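VIN1 (Oscarella pearsei, PDB 6BFI) binds actin filaments as a member of the vinculin family and may play a role in cell-cell adhesion. Local coordinates at residues A281-D286 / L349-A354; A813-C818 / I830-K835. All coordinates share one frame; numbering follows the deposited sequence.

Overall arrangement
Contact 1 is buried and pairs the end of helix 268-283 with helix 344-375, about 34 Å from the centre of the chain. Contact 2 lies at the surface, about 22 Å from that centre, where the C-terminal stretch 830-835 folds back over the end of helix 786-817. They share no element: their centres are 22 Å apart and their nearest atoms about 8 Å, without touching. Contact 1 is helix on helix, with alanines letting the backbones come close around a single leucine. Contact 2 is irregular chain on helix, its backbones farther apart and the space between them spanned by one large tryptophan ring.

Contact 1 of 2, residues A281-D286 / L349-A354; sequences ALASGD and LAHAAA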
# COMPACT_ATOMS: atom_id res chain seq x y z
N ALA A 281 11.18 -19.04 17.99
CA ALA A 281 12.00 -19.03 19.20
C ALA A 281 11.52 -20.06 20.22
O ALA A 281 12.34 -20.61 20.97
CB ALA A 281 12.02 -17.63 19.82
N LEU A 282 10.22 -20.32 20.27
CA LEU A 282 9.73 -21.35 21.19
C LEU A 282 10.05 -22.75 20.68
O LEU A 282 10.41 -23.63 21.46
CB LEU A 282 8.22 -21.19 21.40
CG LEU A 282 7.80 -20.11 22.40
CD1 LEU A 282 6.28 -20.02 22.48
CD2 LEU A 282 8.40 -20.39 23.77
N ALA A 283 9.94 -22.97 19.36
CA ALA A 283 10.24 -24.28 18.80
C ALA A 283 11.71 -24.63 18.96
O ALA A 283 12.06 -25.82 19.00
CB ALA A 283 9.85 -24.32 17.32
N SER A 284 12.58 -23.63 19.07
CA SER A 284 13.97 -23.88 19.46
C SER A 284 14.02 -24.09 20.97
O SER A 284 13.14 -24.73 21.54
CB SER A 284 14.87 -22.71 19.03
OG SER A 284 14.51 -21.51 19.70
N GLY A 285 15.05 -23.57 21.63
CA GLY A 285 15.15 -23.74 23.06
C GLY A 285 14.81 -22.49 23.85
O GLY A 285 14.72 -22.53 25.08
N ASP A 286 14.58 -21.38 23.15
CA ASP A 286 14.53 -20.08 23.80
C ASP A 286 13.24 -19.92 24.60
O ASP A 286 12.14 -20.09 24.07
CB ASP A 286 14.65 -18.97 22.77
CG ASP A 286 15.11 -17.66 23.37
OD1 ASP A 286 15.01 -17.50 24.60
OD2 ASP A 286 15.57 -16.78 22.61
N LEU A 349 7.98 -28.45 26.55
CA LEU A 349 6.89 -27.56 26.94
C LEU A 349 6.90 -26.29 26.09
O LEU A 349 5.84 -25.78 25.71
CB LEU A 349 6.99 -27.23 28.42
CG LEU A 349 5.82 -26.48 29.06
CD1 LEU A 349 4.51 -27.21 28.81
CD2 LEU A 349 6.06 -26.31 30.56
N ALA A 350 8.09 -25.77 25.78
CA ALA A 350 8.18 -24.59 24.93
C ALA A 350 7.72 -24.90 23.51
O ALA A 350 7.05 -24.08 22.88
CB ALA A 350 9.62 -24.06 24.92
N HIS A 351 8.08 -26.08 22.99
CA HIS A 351 7.62 -26.48 21.67
C HIS A 351 6.11 -26.63 21.63
O HIS A 351 5.45 -26.23 20.67
CB HIS A 351 8.31 -27.77 21.25
CG HIS A 351 8.11 -28.13 19.81
ND1 HIS A 351 6.94 -28.70 19.34
CD2 HIS A 351 8.93 -28.01 18.74
CE1 HIS A 351 7.05 -28.91 18.04
NE2 HIS A 351 8.24 -28.50 17.65
N ALA A 352 5.53 -27.22 22.69
CA ALA A 352 4.08 -27.29 22.79
C ALA A 352 3.46 -25.90 22.82
O ALA A 352 2.41 -25.67 22.21
CB ALA A 352 3.67 -28.08 24.04
N ALA A 353 4.11 -24.95 23.50
CA ALA A 353 3.63 -23.57 23.48
C ALA A 353 3.69 -23.00 22.08
O ALA A 353 2.80 -22.23 21.68
CB ALA A 353 4.45 -22.72 24.45
N ALA A 354 4.72 -23.35 21.31
CA ALA A 354 4.82 -22.88 19.93
C ALA A 354 3.65 -23.40 19.10
O ALA A 354 3.02 -22.65 18.35
CB ALA A 354 6.15 -23.31 19.32
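Leu282 lies against the alanine face of helix 344-375 and meets it with every part of its side chain. Its CB sits 3.5 Å from Ala350 O and 3.6 Å from Ala354 CB, so the root of the side chain spans one turn of the opposing helix. The two branches then part: CD1 reaches Ala353 CB at 3.8 Å, while CD2 turns back to Ala350 CB at 4.0 Å. What sets this up is the first torsion, which places CG beside the backbone N and anti to the carbonyl carbon (chi1 -80°). Ala350 answers by directing its own CB at the Leu282 carbonyl oxygen, and Ala354 CB lies close to the backbone N of Ala283.

Where helix 268-283 ends, the imidazole of His351, from helix 344-375, takes over. With its CG anti to the backbone N (chi1 -169°), the ring swings alongside Ala283 and offers its edge: CD2 approaches Ala283 O at 3.8 Å, close to the ring plane. NE2 is hydrogen-bonded to the backbone oxygen of Pro625, which probably limits the rotation of the ring. Just past the helix, Ser284 OG turns back to bond Ala281 O at 2.7 Å, lying above the carbonyl plane.

With small residues on both helices, the backbones come close, the CA atoms of Ala283 and His351 to 4.5 Å. Leu282 also touches Val295 of helix 289-306 and Ala353 touches Ile328 of helix 312-338, so the pair is embedded in close, alanine-lined helix packing of the kind found in the helical bundles of the vinculin family.

Contact 2 of 2, residues A813-C818 / I830-K835; sequences ASEAAC and ILWRKK
Trp832 lays its indole over the last turn of helix 786-817, meeting Glu815 through a CH-pi contact and the CB of Cys818 through apolar packing. This is the C-terminal segment folding back on the helix that precedes it, consistent with a C-terminal arm lying on the outside of a vinculin-type tail bundle.

Glu815 takes one face of the indole. Its CB stands 3.7 Å from the centroid of the six-membered ring, only 15° off the normal, and CG follows at 3.5 Å from Trp832 CE3. The anti first torsion, CG opposite the backbone N, lays CG on the ring beside CB; the bend at chi2 (-87°) then carries the carboxylate away from it, its plane nearly perpendicular to the indole. Lys834 is of opposite charge, but its NZ stays 6.3 Å from Glu815 OE2, too far for a salt bridge, and makes a long, weak ion pair with Asp280 instead.

Cys818 comes in at the pyrrole end, where CB lies 3.5 Å from Trp832 CD1. Its SG sits obliquely to the five-membered ring, but the sulfur is modelled too close to NE1, so this sulfur-aromatic contact is doubtful in detail. The ring also packs edge-to-face with Trp684, placing Trp832 between the helix end and the loop that carries that second tryptophan. A serine in place of Trp832 would probably leave the Glu815 methylenes and Cys818 without their aromatic cover and open a gap between the helix and the returning chain.

At the far end of the indole, the benzo corner reaches Ser814. There OG is turned away to bond Val810 O, and CB meets Trp832 CZ2 at 4.1 Å.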
# COMPACT_ATOMS: atom_id res chain seq x y z
N ALA A 813 9.57 -10.06 1.75
CA ALA A 813 8.64 -10.28 0.65
C ALA A 813 9.13 -11.36 -0.30
O ALA A 813 8.31 -12.05 -0.92
CB ALA A 813 8.41 -8.97 -0.11
N SER A 814 10.45 -11.52 -0.43
CA SER A 814 10.98 -12.59 -1.27
C SER A 814 10.78 -13.95 -0.61
O SER A 814 10.40 -14.92 -1.28
CB SER A 814 12.46 -12.34 -1.55
OG SER A 814 12.67 -11.09 -2.17
N GLU A 815 11.02 -14.03 0.70
CA GLU A 815 10.72 -15.26 1.42
C GLU A 815 9.24 -15.62 1.30
O GLU A 815 8.89 -16.79 1.18
CB GLU A 815 11.12 -15.12 2.89
CG GLU A 815 11.08 -16.42 3.69
CD GLU A 815 9.72 -16.71 4.28
OE1 GLU A 815 8.86 -15.80 4.29
OE2 GLU A 815 9.50 -17.85 4.75
N ALA A 816 8.37 -14.61 1.30
CA ALA A 816 6.94 -14.86 1.13
C ALA A 816 6.63 -15.30 -0.30
O ALA A 816 5.74 -16.13 -0.52
CB ALA A 816 6.13 -13.62 1.50
N ALA A 817 7.35 -14.76 -1.28
CA ALA A 817 7.11 -15.13 -2.67
C ALA A 817 7.62 -16.52 -2.99
O ALA A 817 7.13 -17.14 -3.94
CB ALA A 817 7.75 -14.11 -3.60
N CYS A 818 8.59 -17.04 -2.23
CA CYS A 818 9.13 -18.37 -2.46
C CYS A 818 8.26 -19.48 -1.88
O CYS A 818 8.74 -20.62 -1.75
CB CYS A 818 10.55 -18.47 -1.89
SG CYS A 818 11.79 -17.49 -2.78
N ILE A 830 15.91 -22.49 -4.63
CA ILE A 830 16.41 -21.57 -3.61
C ILE A 830 16.14 -22.14 -2.23
O ILE A 830 15.14 -22.85 -2.01
CB ILE A 830 15.79 -20.17 -3.78
CG1 ILE A 830 16.65 -19.11 -3.09
CG2 ILE A 830 14.36 -20.13 -3.25
CD1 ILE A 830 16.15 -17.70 -3.29
N LEU A 831 17.04 -21.86 -1.29
CA LEU A 831 16.99 -22.42 0.05
C LEU A 831 16.59 -21.34 1.04
O LEU A 831 17.33 -20.37 1.24
CB LEU A 831 18.33 -23.04 0.44
CG LEU A 831 18.64 -24.40 -0.19
CD1 LEU A 831 19.89 -25.01 0.44
CD2 LEU A 831 17.45 -25.33 -0.05
N TRP A 832 15.42 -21.51 1.66
CA TRP A 832 14.98 -20.61 2.72
C TRP A 832 14.92 -21.35 4.05
O TRP A 832 13.85 -21.49 4.65
CB TRP A 832 13.62 -20.00 2.39
CG TRP A 832 13.69 -18.92 1.35
CD1 TRP A 832 13.42 -19.05 0.02
CD2 TRP A 832 14.05 -17.55 1.55
NE1 TRP A 832 13.59 -17.85 -0.62
CE2 TRP A 832 13.98 -16.91 0.30
CE3 TRP A 832 14.42 -16.80 2.67
CZ2 TRP A 832 14.27 -15.56 0.13
CZ3 TRP A 832 14.71 -15.46 2.51
CH2 TRP A 832 14.63 -14.85 1.25
N ARG A 833 16.07 -21.84 4.50
CA ARG A 833 16.19 -22.55 5.77
C ARG A 833 16.88 -21.63 6.78
O ARG A 833 17.91 -21.03 6.46
CB ARG A 833 16.97 -23.86 5.60
CG ARG A 833 16.44 -24.73 4.46
CD ARG A 833 17.04 -26.14 4.47
NE ARG A 833 18.43 -26.18 4.05
CZ ARG A 833 19.10 -27.29 3.75
NH1 ARG A 833 18.48 -28.47 3.82
NH2 ARG A 833 20.37 -27.24 3.37
N LYS A 834 16.29 -21.52 7.97
CA LYS A 834 16.88 -20.71 9.02
C LYS A 834 18.26 -21.24 9.39
O LYS A 834 18.52 -22.45 9.35
CB LYS A 834 15.98 -20.69 10.25
CG LYS A 834 15.65 -19.30 10.78
CD LYS A 834 14.47 -18.69 10.04
CE LYS A 834 14.01 -17.41 10.70
NZ LYS A 834 12.72 -16.92 10.14
N LYS A 835 19.16 -20.33 9.76
CA LYS A 835 20.53 -20.69 10.07
C LYS A 835 20.59 -21.58 11.31
O LYS A 835 19.67 -21.61 12.13
CB LYS A 835 21.38 -19.44 10.27
CG LYS A 835 22.84 -19.60 9.87
CD LYS A 835 23.57 -18.28 9.96
CE LYS A 835 24.90 -18.33 9.22
NZ LYS A 835 25.56 -17.00 9.20